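Local coordinates for protein transcarboxylase 5S subunit (Propionibacterium freudenreichii subsp. shermanii, PDB 1RQB) that catalyses the transfer of a carboxyl group from the biotin of the 1.3S subunit to pyruvate, giving oxaloacetate, as the cobalt-dependent subunit of transcarboxylase, at residues Leu451-Ala454 with Val459-Val462; Arg121-Ser126 with Asp132-Phe137; Ala41-Met46 with Tyr72-Arg77; Lys125-Gly130 with Ala156-Gln161; Met101-Gln106 with Ala147-Ala152. All blocks are in the same frame, centred on the assembly; numbering follows the deposited sequence.

Interaction 1 (Leu451-Ala454 with Val459-Val462); sequences LTYA and VAPV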
# COMPACT_ATOMS: atom_id res chain seq x y z
N LEU A 451 -37.96 -12.01 -4.38
CA LEU A 451 -36.55 -12.41 -4.31
C LEU A 451 -35.95 -11.91 -2.99
O LEU A 451 -35.22 -12.63 -2.31
CB LEU A 451 -35.77 -11.84 -5.50
CG LEU A 451 -36.11 -12.54 -6.82
CD1 LEU A 451 -35.63 -11.72 -8.00
CD2 LEU A 451 -35.48 -13.93 -6.82
N THR A 452 -36.28 -10.68 -2.61
CA THR A 452 -35.73 -10.16 -1.35
C THR A 452 -36.17 -11.06 -0.19
O THR A 452 -35.38 -11.37 0.70
CB THR A 452 -36.20 -8.71 -1.08
OG1 THR A 452 -35.63 -7.85 -2.07
CG2 THR A 452 -35.74 -8.23 0.30
N TYR A 453 -37.42 -11.50 -0.22
CA TYR A 453 -37.94 -12.38 0.84
C TYR A 453 -37.26 -13.75 0.78
O TYR A 453 -36.91 -14.32 1.81
CB TYR A 453 -39.45 -12.56 0.70
CG TYR A 453 -40.01 -13.53 1.70
CD1 TYR A 453 -40.11 -13.19 3.04
CD2 TYR A 453 -40.39 -14.82 1.30
CE1 TYR A 453 -40.56 -14.12 3.99
CE2 TYR A 453 -40.85 -15.75 2.24
CZ TYR A 453 -40.93 -15.39 3.58
OH TYR A 453 -41.36 -16.31 4.51
N ALA A 454 -37.06 -14.28 -0.42
CA ALA A 454 -36.43 -15.60 -0.56
C ALA A 454 -34.97 -15.57 -0.09
O ALA A 454 -34.48 -16.52 0.50
CB ALA A 454 -36.50 -16.07 -2.02
N VAL A 459 -35.08 -10.59 7.39
CA VAL A 459 -34.92 -9.13 7.30
C VAL A 459 -36.03 -8.51 6.45
O VAL A 459 -36.47 -7.39 6.71
CB VAL A 459 -33.56 -8.76 6.66
CG1 VAL A 459 -33.42 -7.24 6.56
CG2 VAL A 459 -32.43 -9.35 7.48
N ALA A 460 -36.49 -9.25 5.45
CA ALA A 460 -37.53 -8.78 4.52
C ALA A 460 -38.72 -8.17 5.26
O ALA A 460 -39.19 -7.09 4.89
CB ALA A 460 -37.99 -9.92 3.62
N PRO A 461 -39.25 -8.84 6.30
CA PRO A 461 -40.40 -8.25 7.00
C PRO A 461 -40.17 -6.83 7.53
O PRO A 461 -40.99 -5.94 7.31
CB PRO A 461 -40.65 -9.24 8.14
CG PRO A 461 -40.24 -10.55 7.53
CD PRO A 461 -38.94 -10.18 6.83
N VAL A 462 -39.07 -6.63 8.23
CA VAL A 462 -38.75 -5.31 8.80
C VAL A 462 -38.49 -4.31 7.68
O VAL A 462 -38.96 -3.17 7.72
CB VAL A 462 -37.51 -5.39 9.71
CG1 VAL A 462 -37.09 -3.98 10.14
CG2 VAL A 462 -37.83 -6.22 10.94
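Y453 swings its CG away from the backbone N to a trans chi1 of 176°, and T452, with OG1 beside its own N at chi1 -66°, sends CG2 out on the trans branch; between them they frame the methyl of A460. That single carbon makes the contact. A460 CB sits 3.7 Å from Y453 CA, pressed on the backbone of the helix, and 3.9 Å from Y453 CD1, where it meets the edge of the phenol ring close to the ring plane and does not cover a face. T452 CG2 stands a little farther off, 4.4 Å from A460 CB. Being so small, the alanine lets the two helices approach until the CA atoms of Y453 and A460 are 5.2 Å apart. No hydrogen bond crosses here. The polar ends are engaged elsewhere: Y453 OH with E436, and T452 OG1 with the hydroxyl of Y72 and with E448 O one turn back. The pair thus joins two consecutive helices, 447-455 and 460-466, across a short connection in the carboxylase domain, with helix 430-437 against Y453 and the barrel helices 71-77 and 83-93 against T452.

Interaction 2 (Arg121-Ser126 with Asp132-Phe137); sequences RFVDKS and DVFRVF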
# COMPACT_ATOMS: atom_id res chain seq x y z
N ARG A 121 -34.97 -16.77 -12.15
CA ARG A 121 -35.70 -15.51 -11.96
C ARG A 121 -34.78 -14.39 -11.46
O ARG A 121 -34.95 -13.24 -11.87
CB ARG A 121 -36.85 -15.70 -10.98
CG ARG A 121 -37.98 -16.55 -11.58
CD ARG A 121 -39.10 -16.70 -10.59
NE ARG A 121 -40.25 -17.41 -11.15
CZ ARG A 121 -41.23 -16.82 -11.85
NH1 ARG A 121 -41.19 -15.52 -12.09
NH2 ARG A 121 -42.25 -17.54 -12.30
N PHE A 122 -33.84 -14.70 -10.59
CA PHE A 122 -32.94 -13.65 -10.06
C PHE A 122 -32.08 -13.09 -11.20
O PHE A 122 -31.96 -11.88 -11.36
CB PHE A 122 -32.02 -14.20 -8.98
CG PHE A 122 -31.12 -13.15 -8.36
CD1 PHE A 122 -31.51 -12.45 -7.23
CD2 PHE A 122 -29.91 -12.81 -8.97
CE1 PHE A 122 -30.72 -11.42 -6.69
CE2 PHE A 122 -29.09 -11.77 -8.44
CZ PHE A 122 -29.50 -11.08 -7.30
N VAL A 123 -31.47 -13.98 -11.97
CA VAL A 123 -30.61 -13.54 -13.07
C VAL A 123 -31.42 -12.75 -14.09
O VAL A 123 -30.99 -11.71 -14.57
CB VAL A 123 -29.92 -14.75 -13.72
CG1 VAL A 123 -29.20 -14.34 -14.98
CG2 VAL A 123 -28.95 -15.36 -12.73
N ASP A 124 -32.62 -13.25 -14.41
CA ASP A 124 -33.49 -12.56 -15.38
C ASP A 124 -33.81 -11.14 -14.92
O ASP A 124 -33.70 -10.20 -15.71
CB ASP A 124 -34.80 -13.36 -15.58
CG ASP A 124 -35.80 -12.61 -16.44
OD1 ASP A 124 -36.74 -12.01 -15.87
OD2 ASP A 124 -35.66 -12.61 -17.69
N LYS A 125 -34.20 -10.95 -13.66
CA LYS A 125 -34.52 -9.60 -13.15
C LYS A 125 -33.27 -8.73 -13.06
O LYS A 125 -33.33 -7.52 -13.29
CB LYS A 125 -35.23 -9.68 -11.79
CG LYS A 125 -36.69 -10.11 -11.91
CD LYS A 125 -37.44 -9.04 -12.71
CE LYS A 125 -38.89 -9.40 -12.93
NZ LYS A 125 -39.57 -8.39 -13.79
N SER A 126 -32.14 -9.32 -12.69
CA SER A 126 -30.88 -8.55 -12.63
C SER A 126 -30.57 -8.00 -14.02
O SER A 126 -30.27 -6.82 -14.18
CB SER A 126 -29.73 -9.46 -12.18
OG SER A 126 -29.86 -9.80 -10.81
N ASP A 132 -24.84 -6.07 -16.68
CA ASP A 132 -24.19 -6.45 -17.95
C ASP A 132 -23.25 -7.64 -17.77
O ASP A 132 -23.27 -8.59 -18.55
CB ASP A 132 -23.36 -5.28 -18.51
CG ASP A 132 -24.21 -4.08 -18.90
OD1 ASP A 132 -25.13 -4.26 -19.74
OD2 ASP A 132 -23.96 -2.97 -18.38
N VAL A 133 -22.39 -7.58 -16.75
CA VAL A 133 -21.41 -8.64 -16.51
C VAL A 133 -21.73 -9.33 -15.18
O VAL A 133 -21.89 -8.68 -14.15
CB VAL A 133 -19.96 -8.07 -16.44
CG1 VAL A 133 -18.96 -9.19 -16.17
CG2 VAL A 133 -19.61 -7.36 -17.75
N PHE A 134 -21.82 -10.65 -15.22
CA PHE A 134 -22.10 -11.43 -14.00
C PHE A 134 -20.89 -12.27 -13.63
O PHE A 134 -20.54 -13.22 -14.33
CB PHE A 134 -23.28 -12.38 -14.22
CG PHE A 134 -24.61 -11.68 -14.42
CD1 PHE A 134 -24.94 -11.09 -15.64
CD2 PHE A 134 -25.56 -11.68 -13.39
CE1 PHE A 134 -26.21 -10.50 -15.83
CE2 PHE A 134 -26.82 -11.10 -13.57
CZ PHE A 134 -27.14 -10.51 -14.80
N ARG A 135 -20.22 -11.92 -12.54
CA ARG A 135 -19.09 -12.74 -12.09
C ARG A 135 -19.67 -13.82 -11.17
O ARG A 135 -20.06 -13.55 -10.04
CB ARG A 135 -18.05 -11.89 -11.36
CG ARG A 135 -16.90 -12.72 -10.76
CD ARG A 135 -15.81 -11.81 -10.19
NE ARG A 135 -15.11 -11.09 -11.24
CZ ARG A 135 -14.22 -10.12 -11.03
NH1 ARG A 135 -13.93 -9.74 -9.79
NH2 ARG A 135 -13.60 -9.55 -12.05
N VAL A 136 -19.77 -15.04 -11.69
CA VAL A 136 -20.37 -16.15 -10.93
C VAL A 136 -19.27 -16.95 -10.24
O VAL A 136 -18.32 -17.39 -10.90
CB VAL A 136 -21.16 -17.09 -11.87
CG1 VAL A 136 -21.90 -18.14 -11.05
CG2 VAL A 136 -22.15 -16.27 -12.71
N PHE A 137 -19.38 -17.15 -8.93
CA PHE A 137 -18.34 -17.93 -8.24
C PHE A 137 -18.96 -18.91 -7.23
O PHE A 137 -20.15 -18.86 -6.92
CB PHE A 137 -17.32 -17.00 -7.55
CG PHE A 137 -17.74 -16.49 -6.18
CD1 PHE A 137 -17.16 -17.01 -5.03
CD2 PHE A 137 -18.71 -15.50 -6.06
CE1 PHE A 137 -17.54 -16.54 -3.76
CE2 PHE A 137 -19.10 -15.03 -4.80
CZ PHE A 137 -18.52 -15.55 -3.65
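F134 pushes the far end of its ring against the CH2 of S126: F134 CE2 is 3.6 Å from S126 CB and F134 CZ 3.8 Å from the same carbon. The methylene meets the ring at its edge, near the ring plane. V123, one turn earlier on the helix, completes the seat with two groups, its carbonyl O lying obliquely to the ring at 4.0 Å from F134 CZ and its CG1 methyl more loosely at 4.3 Å from F134 CE2. The phenyl gets there because CG is set beside the backbone N and opposite the carbonyl carbon (chi1 -68°), which carries the ring out from the strand to the helix.

S126 can offer carbon to the ring because its hydroxyl is turned back into its own helix. S126 OG donates to F122 O at 3.0 Å, coming from above the carbonyl plane by 42°. The same oxygen accepts the backbone N of S126 at 2.9 Å, so two donors from one residue hold F122 O, and the polar atom of a buried serine is satisfied without crossing the interface.

V153 of helix 144-155 and K158 also touch the F134 ring, while V123 reaches A152 and V153. R135, next along the strand, forms a salt bridge with D250 and a hydrogen bond with Q161. Helix 116-128 packing on strand 133-136, the strand that follows it, is the alpha-to-beta half of the beta-alpha-beta crossover that begins at strand 99-103, as in the successive beta-alpha repeats of a TIM barrel.

Interaction 3 (Ala41-Met46 with Tyr72-Arg77); sequences ATRMAM and YDSCIR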
# COMPACT_ATOMS: atom_id res chain seq x y z
N ALA A 41 -17.17 -2.12 5.95
CA ALA A 41 -18.27 -3.05 6.24
C ALA A 41 -19.49 -2.86 5.33
O ALA A 41 -20.62 -3.01 5.78
CB ALA A 41 -18.68 -2.90 7.72
N THR A 42 -19.26 -2.51 4.06
CA THR A 42 -20.35 -2.38 3.08
C THR A 42 -21.38 -1.33 3.50
O THR A 42 -22.52 -1.37 3.03
CB THR A 42 -21.12 -3.73 2.91
OG1 THR A 42 -20.25 -4.84 3.18
CG2 THR A 42 -21.65 -3.86 1.50
N ARG A 43 -21.00 -0.36 4.32
CA ARG A 43 -21.97 0.62 4.82
C ARG A 43 -22.13 1.85 3.92
O ARG A 43 -22.92 2.74 4.24
CB ARG A 43 -21.57 1.10 6.21
CG ARG A 43 -21.63 0.04 7.31
CD ARG A 43 -23.03 -0.53 7.44
NE ARG A 43 -23.27 -1.11 8.76
CZ ARG A 43 -22.78 -2.26 9.21
NH1 ARG A 43 -21.99 -3.01 8.45
NH2 ARG A 43 -23.10 -2.65 10.44
N MSE A 44 -21.43 1.92 2.79
CA MSE A 44 -21.52 3.11 1.94
C MSE A 44 -22.96 3.41 1.52
O MSE A 44 -23.63 2.59 0.91
CB MSE A 44 -20.68 2.96 0.68
CG MSE A 44 -20.83 4.15 -0.22
SE MSE A 44 -19.50 5.45 0.22
CE MSE A 44 -18.21 4.77 -0.92
N ALA A 45 -23.40 4.64 1.79
CA ALA A 45 -24.76 5.07 1.45
C ALA A 45 -24.80 5.54 -0.01
O ALA A 45 -23.86 6.17 -0.50
CB ALA A 45 -25.19 6.20 2.37
N MSE A 46 -25.91 5.26 -0.68
CA MSE A 46 -26.09 5.64 -2.09
C MSE A 46 -25.89 7.14 -2.25
O MSE A 46 -25.30 7.59 -3.24
CB MSE A 46 -27.48 5.23 -2.57
CG MSE A 46 -27.69 5.47 -4.05
SE MSE A 46 -26.35 4.49 -5.12
CE MSE A 46 -27.43 4.18 -6.70
N TYR A 72 -26.35 -6.36 -1.17
CA TYR A 72 -27.80 -6.57 -1.11
C TYR A 72 -28.22 -6.61 0.36
O TYR A 72 -29.11 -5.89 0.80
CB TYR A 72 -28.15 -7.88 -1.82
CG TYR A 72 -29.60 -8.03 -2.25
CD1 TYR A 72 -29.94 -7.98 -3.61
CD2 TYR A 72 -30.61 -8.28 -1.32
CE1 TYR A 72 -31.26 -8.19 -4.03
CE2 TYR A 72 -31.94 -8.49 -1.73
CZ TYR A 72 -32.25 -8.45 -3.09
OH TYR A 72 -33.53 -8.69 -3.52
N ASP A 73 -27.54 -7.46 1.12
CA ASP A 73 -27.81 -7.59 2.56
C ASP A 73 -27.66 -6.24 3.26
O ASP A 73 -28.52 -5.85 4.06
CB ASP A 73 -26.83 -8.59 3.19
CG ASP A 73 -26.94 -8.62 4.71
OD1 ASP A 73 -27.85 -9.29 5.23
OD2 ASP A 73 -26.12 -7.96 5.39
N SER A 74 -26.58 -5.51 2.99
CA SER A 74 -26.35 -4.23 3.67
C SER A 74 -27.47 -3.23 3.39
O SER A 74 -27.90 -2.49 4.28
CB SER A 74 -25.03 -3.62 3.24
OG SER A 74 -24.80 -2.42 3.96
N CYS A 75 -27.92 -3.19 2.15
CA CYS A 75 -28.99 -2.24 1.77
C CYS A 75 -30.24 -2.46 2.63
O CYS A 75 -30.77 -1.51 3.21
CB CYS A 75 -29.37 -2.43 0.30
SG CYS A 75 -28.27 -1.58 -0.87
N ILE A 76 -30.71 -3.69 2.73
CA ILE A 76 -31.97 -3.92 3.45
C ILE A 76 -31.76 -4.09 4.96
O ILE A 76 -32.69 -3.87 5.73
CB ILE A 76 -32.69 -5.17 2.94
CG1 ILE A 76 -31.86 -6.41 3.26
CG2 ILE A 76 -32.94 -5.07 1.43
CD1 ILE A 76 -32.52 -7.69 2.82
N ARG A 77 -30.57 -4.46 5.40
CA ARG A 77 -30.40 -4.71 6.83
C ARG A 77 -29.94 -3.46 7.58
O ARG A 77 -30.36 -3.24 8.72
CB ARG A 77 -29.38 -5.85 7.04
CG ARG A 77 -29.26 -6.35 8.48
CD ARG A 77 -28.13 -7.38 8.63
NE ARG A 77 -28.27 -8.57 7.78
CZ ARG A 77 -28.95 -9.66 8.11
NH1 ARG A 77 -29.58 -9.72 9.28
NH2 ARG A 77 -29.01 -10.69 7.28
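S74 OG gives its proton to T42 O at 2.7 Å, a short bond and the one hydrogen bond that crosses between loop 41-46 and helix 72-77. The hydroxyl comes in from above the carbonyl plane, 48° out of it, and so does not sit on a lone pair. S74 holds OG trans to its backbone N (chi1 -178°), which points it toward the loop. Alongside the bond the carbons close up: T42 CG2 is 3.8 Å from S74 CB, and T42 CB is 3.9 Å from that same carbon.

The loop is tightly coiled at this point. A41 and T42 both have positive phi, and R43 folds its side chain back so that R43 NH1 donates to A41 O at 3.0 Å, on a lone pair and in the plane of the guanidinium; F78 provides a cation-pi partner for the same arginine. On the helix, R77 grips D73 side-on, R77 NE and R77 NH2 both binding D73 OD1.

Were S74 replaced by an alanine, the buried T42 carbonyl would probably lose this donor and the loop its polar tie to the helix. That matters for position, since the T42 side chain lies about 3 Å from that of Q37 and about 4 Å from that of A70, both substrate-binding residues. One hydroxyl-to-carbonyl bond over a small apolar patch, rather than any charge pair between the segments, ties the loop to this helix, and it is consistent with a second-shell part in shaping the pocket.

Interaction 4 (Lys125-Gly130 with Ala156-Gln161); sequences KSAENG and AGKHAQ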
# COMPACT_ATOMS: atom_id res chain seq x y z
N LYS A 125 -34.20 -10.95 -13.66
CA LYS A 125 -34.52 -9.60 -13.15
C LYS A 125 -33.27 -8.73 -13.06
O LYS A 125 -33.33 -7.52 -13.29
CB LYS A 125 -35.23 -9.68 -11.79
CG LYS A 125 -36.69 -10.11 -11.91
CD LYS A 125 -37.44 -9.04 -12.71
CE LYS A 125 -38.89 -9.40 -12.93
NZ LYS A 125 -39.57 -8.39 -13.79
N SER A 126 -32.14 -9.32 -12.69
CA SER A 126 -30.88 -8.55 -12.63
C SER A 126 -30.57 -8.00 -14.02
O SER A 126 -30.27 -6.82 -14.18
CB SER A 126 -29.73 -9.46 -12.18
OG SER A 126 -29.86 -9.80 -10.81
N ALA A 127 -30.66 -8.86 -15.03
CA ALA A 127 -30.39 -8.44 -16.42
C ALA A 127 -31.41 -7.40 -16.87
O ALA A 127 -31.07 -6.40 -17.50
CB ALA A 127 -30.44 -9.66 -17.35
N GLU A 128 -32.67 -7.64 -16.54
CA GLU A 128 -33.75 -6.72 -16.94
C GLU A 128 -33.54 -5.33 -16.35
O GLU A 128 -33.85 -4.32 -16.98
CB GLU A 128 -35.09 -7.27 -16.46
CG GLU A 128 -36.30 -6.47 -16.91
CD GLU A 128 -37.58 -7.02 -16.33
OE1 GLU A 128 -37.73 -8.26 -16.27
OE2 GLU A 128 -38.44 -6.21 -15.92
N ASN A 129 -33.01 -5.28 -15.13
CA ASN A 129 -32.81 -4.00 -14.44
C ASN A 129 -31.48 -3.34 -14.82
O ASN A 129 -31.16 -2.25 -14.33
CB ASN A 129 -32.95 -4.20 -12.93
CG ASN A 129 -34.41 -4.23 -12.50
OD1 ASN A 129 -35.10 -3.22 -12.58
ND2 ASN A 129 -34.90 -5.40 -12.07
N GLY A 130 -30.70 -3.98 -15.71
CA GLY A 130 -29.46 -3.37 -16.17
C GLY A 130 -28.10 -4.04 -16.02
O GLY A 130 -27.12 -3.53 -16.56
N ALA A 156 -30.06 -14.64 -20.88
CA ALA A 156 -30.40 -13.21 -20.83
C ALA A 156 -29.55 -12.42 -21.82
O ALA A 156 -29.73 -11.21 -21.97
CB ALA A 156 -30.20 -12.68 -19.41
N GLY A 157 -28.62 -13.09 -22.48
CA GLY A 157 -27.76 -12.42 -23.44
C GLY A 157 -26.68 -11.55 -22.81
O GLY A 157 -26.13 -10.66 -23.46
N LYS A 158 -26.35 -11.81 -21.55
CA LYS A 158 -25.34 -11.00 -20.86
C LYS A 158 -24.00 -11.73 -20.83
O LYS A 158 -23.86 -12.84 -21.34
CB LYS A 158 -25.83 -10.67 -19.44
CG LYS A 158 -27.16 -9.92 -19.46
CD LYS A 158 -27.09 -8.66 -20.32
CE LYS A 158 -28.44 -7.94 -20.35
NZ LYS A 158 -28.43 -6.74 -21.25
N HIS A 159 -23.00 -11.09 -20.23
CA HIS A 159 -21.63 -11.62 -20.17
C HIS A 159 -21.46 -12.49 -18.92
O HIS A 159 -21.59 -12.00 -17.80
CB HIS A 159 -20.64 -10.45 -20.13
CG HIS A 159 -19.20 -10.87 -20.15
ND1 HIS A 159 -18.36 -10.56 -21.20
CD2 HIS A 159 -18.45 -11.56 -19.25
CE1 HIS A 159 -17.15 -11.05 -20.95
NE2 HIS A 159 -17.18 -11.65 -19.77
N ALA A 160 -21.14 -13.77 -19.12
CA ALA A 160 -20.96 -14.68 -17.98
C ALA A 160 -19.47 -14.84 -17.70
O ALA A 160 -18.71 -15.33 -18.53
CB ALA A 160 -21.58 -16.04 -18.29
N GLN A 161 -19.06 -14.43 -16.51
CA GLN A 161 -17.65 -14.54 -16.12
C GLN A 161 -17.52 -15.63 -15.06
O GLN A 161 -17.94 -15.45 -13.91
CB GLN A 161 -17.15 -13.19 -15.61
CG GLN A 161 -15.69 -13.16 -15.28
CD GLN A 161 -15.17 -11.74 -15.10
OE1 GLN A 161 -15.10 -11.22 -13.99
NE2 GLN A 161 -14.82 -11.10 -16.21
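A127 CB meets A156 CB at 3.7 Å, methyl to methyl, and the aliphatic part of K158 lies against A127 CB from another quarter, so the joining is all apolar. Because K158 is bent at chi2 (-55°), two of its carbons touch the same methyl, K158 CG at 3.9 Å and K158 CE at 4.0 Å.

No hydrogen bond crosses between the segments; at the helix end K125 O takes the side-chain ND2 of N129 at 2.9 Å and the backbone N of N129 at 2.9 Å, reached from opposite faces of its carbonyl plane. N129 ND2 also serves E448, and OD1 of the same amide is held by R88. Ionic contact is local too: K125 NZ bridges to E128 OE1 at 3.1 Å.

Both chain reversals are Schellman motifs, ended by the positive-phi glycines G130 and G157, with G130 N bonded back to A127 O. Two neighbouring helices, 116-128 and 144-155, therefore stop side by side and turn into strands 133-136 and 159-163, as expected at the end of a TIM barrel where the strands begin, opposite the catalytic face.

Interaction 5 (Met101-Gln106 with Ala147-Ala152); sequences MLLRGQ and AHAMAA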
# COMPACT_ATOMS: atom_id res chain seq x y z
N MSE A 101 -21.56 -7.39 -11.39
CA MSE A 101 -21.94 -7.81 -10.03
C MSE A 101 -21.22 -9.12 -9.71
O MSE A 101 -20.72 -9.81 -10.60
CB MSE A 101 -23.45 -8.07 -9.91
CG MSE A 101 -23.95 -9.32 -10.66
SE MSE A 101 -25.80 -9.83 -10.20
CE MSE A 101 -25.58 -9.97 -8.28
N LEU A 102 -21.17 -9.44 -8.42
CA LEU A 102 -20.59 -10.69 -7.92
C LEU A 102 -21.78 -11.53 -7.45
O LEU A 102 -22.58 -11.06 -6.64
CB LEU A 102 -19.65 -10.42 -6.74
CG LEU A 102 -19.01 -11.69 -6.15
CD1 LEU A 102 -18.03 -12.27 -7.16
CD2 LEU A 102 -18.29 -11.38 -4.83
N LEU A 103 -21.89 -12.75 -7.96
CA LEU A 103 -23.02 -13.64 -7.64
C LEU A 103 -22.48 -15.00 -7.22
O LEU A 103 -21.74 -15.63 -7.98
CB LEU A 103 -23.91 -13.78 -8.87
CG LEU A 103 -25.19 -14.60 -8.71
CD1 LEU A 103 -26.14 -13.88 -7.74
CD2 LEU A 103 -25.84 -14.77 -10.07
N ARG A 104 -22.86 -15.49 -6.04
CA ARG A 104 -22.30 -16.76 -5.55
C ARG A 104 -23.08 -17.98 -6.06
O ARG A 104 -23.63 -18.76 -5.29
CB ARG A 104 -22.21 -16.73 -4.02
CG ARG A 104 -21.40 -17.90 -3.43
CD ARG A 104 -21.03 -17.67 -1.96
NE ARG A 104 -22.17 -17.58 -1.05
CZ ARG A 104 -22.55 -18.57 -0.24
NH1 ARG A 104 -21.88 -19.72 -0.24
NH2 ARG A 104 -23.58 -18.40 0.57
N GLY A 105 -23.11 -18.13 -7.37
CA GLY A 105 -23.76 -19.28 -7.99
C GLY A 105 -25.16 -19.66 -7.51
O GLY A 105 -26.06 -18.83 -7.45
N GLN A 106 -25.32 -20.93 -7.15
CA GLN A 106 -26.62 -21.48 -6.74
C GLN A 106 -27.12 -20.83 -5.45
O GLN A 106 -28.31 -20.89 -5.15
CB GLN A 106 -26.50 -23.00 -6.56
CG GLN A 106 -27.83 -23.75 -6.66
CD GLN A 106 -28.34 -23.77 -8.09
OE1 GLN A 106 -27.55 -23.81 -9.03
NE2 GLN A 106 -29.66 -23.75 -8.26
N ALA A 147 -22.87 -23.69 -12.75
CA ALA A 147 -23.43 -24.06 -14.06
C ALA A 147 -24.81 -23.46 -14.36
O ALA A 147 -25.01 -22.91 -15.44
CB ALA A 147 -23.49 -25.59 -14.18
N HIS A 148 -25.77 -23.56 -13.45
CA HIS A 148 -27.11 -23.06 -13.79
C HIS A 148 -27.17 -21.54 -13.88
O HIS A 148 -27.84 -20.99 -14.75
CB HIS A 148 -28.16 -23.55 -12.82
CG HIS A 148 -29.56 -23.39 -13.34
ND1 HIS A 148 -30.03 -24.11 -14.41
CD2 HIS A 148 -30.55 -22.54 -12.99
CE1 HIS A 148 -31.26 -23.71 -14.70
NE2 HIS A 148 -31.60 -22.76 -13.85
N ALA A 149 -26.50 -20.84 -12.96
CA ALA A 149 -26.53 -19.37 -12.97
C ALA A 149 -25.93 -18.86 -14.28
O ALA A 149 -26.44 -17.93 -14.90
CB ALA A 149 -25.72 -18.82 -11.77
N MSE A 150 -24.86 -19.50 -14.72
CA MSE A 150 -24.20 -19.04 -15.95
C MSE A 150 -25.05 -19.31 -17.19
O MSE A 150 -25.00 -18.54 -18.14
CB MSE A 150 -22.83 -19.67 -16.06
CG MSE A 150 -21.98 -19.14 -14.97
SE MSE A 150 -20.24 -19.09 -15.59
CE MSE A 150 -19.88 -20.79 -14.94
N ALA A 151 -25.81 -20.40 -17.18
CA ALA A 151 -26.68 -20.68 -18.33
C ALA A 151 -27.77 -19.61 -18.36
O ALA A 151 -28.19 -19.16 -19.43
CB ALA A 151 -27.32 -22.06 -18.19
N ALA A 152 -28.23 -19.21 -17.18
CA ALA A 152 -29.27 -18.17 -17.08
C ALA A 152 -28.70 -16.84 -17.57
O ALA A 152 -29.41 -16.04 -18.19
CB ALA A 152 -29.75 -18.05 -15.64
O HOH W 1 -25.85 -21.91 -10.32
O HOH W 2 -25.97 -25.15 -10.89
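The amide of Q106 and the imidazole of H148 are the flat groups here, their planes 45° apart, and neither is stacked on the other. The approach is made instead by the amide oxygen, with Q106 OE1 lying 3.8 Å from H148 CB. A bend at chi2 (71°) curls the glutamine so that its head faces the helix. Two waters, within hydrogen-bonding distance of Q106 OE1 at 2.9 and 2.8 Å, accept from A149 N and H148 N respectively, and can bridge this one oxygen to two successive backbone N-H groups. The other end of the amide is fixed as well, NE2 binding Y114 O and D116 OD1, which sets which way round the group sits. H148 NE2 goes to D120.

The rest is apolar and close to the backbone. A149 CB faces G105 CA at 4.3 Å and L103 CD2 at 4.4 Å. G105 closes the inverse gamma turn centred on R104, its N making a weak bond to L103 O, and its positive phi suits a residue without a side chain. V136 touches A149 too, and F122 touches L103. Strand 99-103 ends here and its following turn meets helix 144-155, the helix after the neighbouring strand 133-136; such packing at the C-terminal end of a strand is part of the TIM barrel wall, on the end that carries the catalytic site.

In the fold
Interactions 2, 4 and 5 hold one sector of the barrel: 2 and 4 share helix 116-128, 4 reaches strand 159-163, neighbour of the strand in 2, and 2 is nested within the loop closed by 5. Only 4 is at the surface; it keeps its salt bridge within one segment and joins the two by methyl and methylene contacts. The other four are buried: 1 and 2 apolar, 5 with bridging waters, and 3, nearest the substrate residues, with a direct hydrogen bond. Interaction 1 belongs to the carboxylase domain, yet it meets the barrel through T452 OG1 and Y72 OH of interaction 3's helix, and through L451 on F122 of interaction 2.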